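Local coordinates for protein vinylacetyl-CoA Delta-isomerase (PDB 6VJR) that is an oxygen-tolerant archaeal 4-hydroxybutyryl-CoA dehydratase that probably also isomerises vinylacetyl-CoA, using FAD and a [4Fe-4S] cluster, at residues 323-328 and 380-385. Residues are numbered along the deposited sequence; the frame is centred on the assembly and turned at random.
With FAD (flavin-adenine dinucleotide), chain V.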
loop_
_atom_site.group_PDB
_atom_site.type_symbol
_atom_site.label_atom_id
_atom_site.label_comp_id
_atom_site.label_asym_id
_atom_site.label_seq_id
_atom_site.Cartn_x
_atom_site.Cartn_y
_atom_site.Cartn_z
ATOM N N LYS A 323 -9.898 -9.106 -14.513
ATOM C CA LYS A 323 -8.651 -9.193 -15.268
ATOM C C LYS A 323 -7.559 -8.349 -14.600
ATOM O O LYS A 323 -6.398 -8.763 -14.506
ATOM C CB LYS A 323 -8.886 -8.662 -16.680
ATOM C CG LYS A 323 -9.721 -9.542 -17.585
ATOM C CD LYS A 323 -9.813 -9.103 -19.043
ATOM C CE LYS A 323 -10.357 -7.753 -19.291
ATOM N NZ LYS A 323 -10.563 -7.566 -20.733
ATOM N N ASP A 324 -7.935 -7.163 -14.096
ATOM C CA ASP A 324 -6.963 -6.285 -13.490
ATOM C C ASP A 324 -6.398 -6.872 -12.198
ATOM O O ASP A 324 -5.207 -6.706 -11.943
ATOM C CB ASP A 324 -7.536 -4.918 -13.280
ATOM C CG ASP A 324 -6.425 -3.883 -13.177
ATOM O OD1 ASP A 324 -5.582 -3.815 -14.126
ATOM O OD2 ASP A 324 -6.423 -3.164 -12.167
ATOM N N LYS A 325 -7.235 -7.565 -11.415
ATOM C CA LYS A 325 -6.780 -8.221 -10.206
ATOM C C LYS A 325 -5.840 -9.381 -10.498
ATOM O O LYS A 325 -4.840 -9.561 -9.777
ATOM C CB LYS A 325 -7.991 -8.591 -9.351
ATOM C CG LYS A 325 -8.719 -7.379 -8.757
ATOM C CD LYS A 325 -10.110 -7.721 -8.269
ATOM C CE LYS A 325 -10.776 -6.417 -7.879
ATOM N NZ LYS A 325 -12.172 -6.479 -7.524
ATOM N N ILE A 326 -6.121 -10.142 -11.559
ATOM C CA ILE A 326 -5.224 -11.233 -11.915
ATOM C C ILE A 326 -3.880 -10.678 -12.403
ATOM O O ILE A 326 -2.816 -11.259 -12.150
ATOM C CB ILE A 326 -5.923 -12.162 -12.918
ATOM C CG1 ILE A 326 -7.118 -12.828 -12.276
ATOM C CG2 ILE A 326 -4.968 -13.194 -13.502
ATOM C CD1 ILE A 326 -7.993 -13.576 -13.249
ATOM N N ILE A 327 -3.913 -9.579 -13.142
ATOM C CA ILE A 327 -2.665 -8.891 -13.488
ATOM C C ILE A 327 -1.901 -8.470 -12.234
ATOM O O ILE A 327 -0.684 -8.640 -12.129
ATOM C CB ILE A 327 -2.905 -7.736 -14.460
ATOM C CG1 ILE A 327 -3.437 -8.197 -15.818
ATOM C CG2 ILE A 327 -1.659 -6.883 -14.589
ATOM C CD1 ILE A 327 -4.069 -7.099 -16.664
ATOM N N GLU A 328 -2.596 -7.912 -11.253
ATOM C CA GLU A 328 -1.907 -7.488 -10.045
ATOM C C GLU A 328 -1.230 -8.672 -9.354
ATOM O O GLU A 328 -0.123 -8.577 -8.844
ATOM C CB GLU A 328 -2.840 -6.790 -9.072
ATOM C CG GLU A 328 -2.113 -6.063 -7.937
ATOM C CD GLU A 328 -1.199 -4.905 -8.357
ATOM O OE1 GLU A 328 -1.433 -4.314 -9.448
ATOM O OE2 GLU A 328 -0.221 -4.573 -7.628
ATOM N N ALA A 380 -7.525 -13.258 -4.507
ATOM C CA ALA A 380 -8.153 -14.547 -4.815
ATOM C C ALA A 380 -9.520 -14.709 -4.147
ATOM O O ALA A 380 -10.478 -15.197 -4.758
ATOM C CB ALA A 380 -7.207 -15.706 -4.502
ATOM N N GLN A 381 -9.618 -14.287 -2.893
ATOM C CA GLN A 381 -10.883 -14.410 -2.184
ATOM C C GLN A 381 -11.918 -13.461 -2.775
ATOM O O GLN A 381 -13.084 -13.816 -2.861
ATOM C CB GLN A 381 -10.709 -14.143 -0.696
ATOM C CG GLN A 381 -9.863 -15.196 -0.010
ATOM C CD GLN A 381 -10.010 -15.150 1.493
ATOM O OE1 GLN A 381 -10.683 -14.267 2.057
ATOM N NE2 GLN A 381 -9.432 -16.145 2.151
ATOM N N ASP A 382 -11.502 -12.259 -3.169
ATOM C CA ASP A 382 -12.423 -11.329 -3.859
ATOM C C ASP A 382 -13.010 -12.000 -5.110
ATOM O O ASP A 382 -14.233 -12.075 -5.346
ATOM C CB ASP A 382 -11.675 -10.064 -4.233
ATOM C CG ASP A 382 -12.449 -8.978 -4.978
ATOM O OD1 ASP A 382 -13.673 -9.180 -5.304
ATOM O OD2 ASP A 382 -11.837 -7.914 -5.243
ATOM N N ILE A 383 -12.116 -12.546 -5.950
ATOM C CA ILE A 383 -12.557 -13.141 -7.209
ATOM C C ILE A 383 -13.463 -14.349 -6.963
ATOM O O ILE A 383 -14.377 -14.608 -7.733
ATOM C CB ILE A 383 -11.331 -13.485 -8.073
ATOM C CG1 ILE A 383 -10.572 -12.207 -8.464
ATOM C CG2 ILE A 383 -11.755 -14.298 -9.283
ATOM C CD1 ILE A 383 -9.212 -12.402 -9.034
ATOM N N ALA A 384 -13.196 -15.130 -5.913
ATOM C CA ALA A 384 -13.936 -16.376 -5.679
ATOM C C ALA A 384 -15.398 -16.141 -5.286
ATOM O O ALA A 384 -16.287 -16.909 -5.685
ATOM C CB ALA A 384 -13.237 -17.169 -4.623
ATOM N N GLY A 385 -15.648 -15.117 -4.477
ATOM C CA GLY A 385 -16.979 -14.930 -3.896
ATOM C C GLY A 385 -17.148 -15.605 -2.532
ATOM O O GLY A 385 -16.257 -16.293 -2.017
HETATM P PA FAD V . -19.856 -13.254 -6.646
HETATM O O1A FAD V . -20.947 -12.329 -7.024
HETATM O O2A FAD V . -19.729 -14.555 -7.359
HETATM O O5B FAD V . -18.525 -12.396 -6.714
HETATM C C5B FAD V . -17.272 -13.021 -7.089
HETATM C C4B FAD V . -16.442 -12.037 -7.877
HETATM O O4B FAD V . -17.084 -11.843 -9.158
HETATM C C3B FAD V . -16.306 -10.622 -7.256
HETATM O O3B FAD V . -15.027 -10.063 -7.568
HETATM C C2B FAD V . -17.437 -9.819 -7.954
HETATM O O2B FAD V . -17.252 -8.418 -8.036
HETATM C C1B FAD V . -17.412 -10.461 -9.337
HETATM N N9A FAD V . -18.655 -10.348 -10.084
HETATM C C8A FAD V . -19.839 -10.993 -9.845
HETATM N N7A FAD V . -20.785 -10.690 -10.707
HETATM C C5A FAD V . -20.197 -9.789 -11.566
HETATM C C6A FAD V . -20.684 -9.124 -12.709
HETATM N N6A FAD V . -21.914 -9.296 -13.179
HETATM N N1A FAD V . -19.850 -8.260 -13.343
HETATM C C2A FAD V . -18.610 -8.134 -12.848
HETATM N N3A FAD V . -18.045 -8.703 -11.785
HETATM C C4A FAD V . -18.878 -9.566 -11.198
HETATM N N1 FAD V . -26.018 -12.249 2.122
HETATM C C2 FAD V . -27.267 -12.174 2.677
HETATM O O2 FAD V . -28.281 -11.936 2.021
HETATM N N3 FAD V . -27.423 -12.386 4.030
HETATM C C4 FAD V . -26.447 -12.626 4.959
HETATM O O4 FAD V . -26.722 -12.876 6.138
HETATM C C4X FAD V . -25.160 -12.792 4.368
HETATM N N5 FAD V . -24.135 -13.102 5.179
HETATM C C5X FAD V . -22.934 -13.446 4.593
HETATM C C6 FAD V . -21.892 -13.974 5.363
HETATM C C7 FAD V . -20.692 -14.393 4.785
HETATM C C7M FAD V . -19.625 -15.054 5.621
HETATM C C8 FAD V . -20.418 -14.056 3.458
HETATM C C8M FAD V . -19.135 -14.466 2.793
HETATM C C9 FAD V . -21.436 -13.540 2.679
HETATM C C9A FAD V . -22.696 -13.216 3.229
HETATM N N10 FAD V . -23.747 -12.723 2.450
HETATM C C10 FAD V . -25.031 -12.589 2.950
HETATM C "C1'" FAD V . -23.580 -12.745 0.988
HETATM C "C2'" FAD V . -22.786 -11.619 0.355
HETATM O "O2'" FAD V . -23.659 -10.503 0.223
HETATM C "C3'" FAD V . -22.274 -12.079 -0.998
HETATM O "O3'" FAD V . -21.218 -12.981 -0.714
HETATM C "C4'" FAD V . -21.843 -10.931 -1.921
HETATM O "O4'" FAD V . -22.935 -10.162 -2.410
HETATM C "C5'" FAD V . -21.011 -11.422 -3.084
HETATM O "O5'" FAD V . -21.843 -12.333 -3.860
HETATM P P FAD V . -21.264 -13.780 -4.209
HETATM O O1P FAD V . -20.840 -14.459 -2.997
HETATM O O2P FAD V . -22.280 -14.423 -5.072
HETATM O O3P FAD V . -19.958 -13.552 -5.061
#
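Lys-325 and Asp-382 form a salt bridge, with NZ of Lys-325 2.7 Å from OD2 of Asp-382. The ammonium comes to the syn side of that oxygen, 29° out of the carboxylate plane, and the two side chains cross nearly at a right angle. Because the lysine's three torsions beyond CG are all near 180°, it spans the gap between helical segments whose axes come no closer than 10.5 Å; its NZ also bonds to ND1 of His-321, one turn earlier. The other carboxylate oxygen, OD1 of Asp-382, accepts a hydrogen bond of 2.8 Å from the ribose hydroxyl O3B of FAD, which places Lys-325 in the second shell, where it probably orients the FAD-binding carboxylate. These are neighbouring antiparallel helices of the acyl-CoA dehydrogenase-like helical bundle, at 157° to each other. Apolar packing rests on one methyl: CD1 of Ile-383 lies 3.9 Å from CG1 of Ile-326 and 4.0 Å from CB of Lys-325. Helix 295-314 adjoins both isoleucines, through Ala-311 against Ile-383 and Ile-304 and Ala-308 against Ile-326. Where helix 372-384 ends, the lack of a side chain lets Gly-385 take a positive phi (91°) and bring its CA within 3.5 Å of FAD's bridging pyrophosphate oxygen O3P.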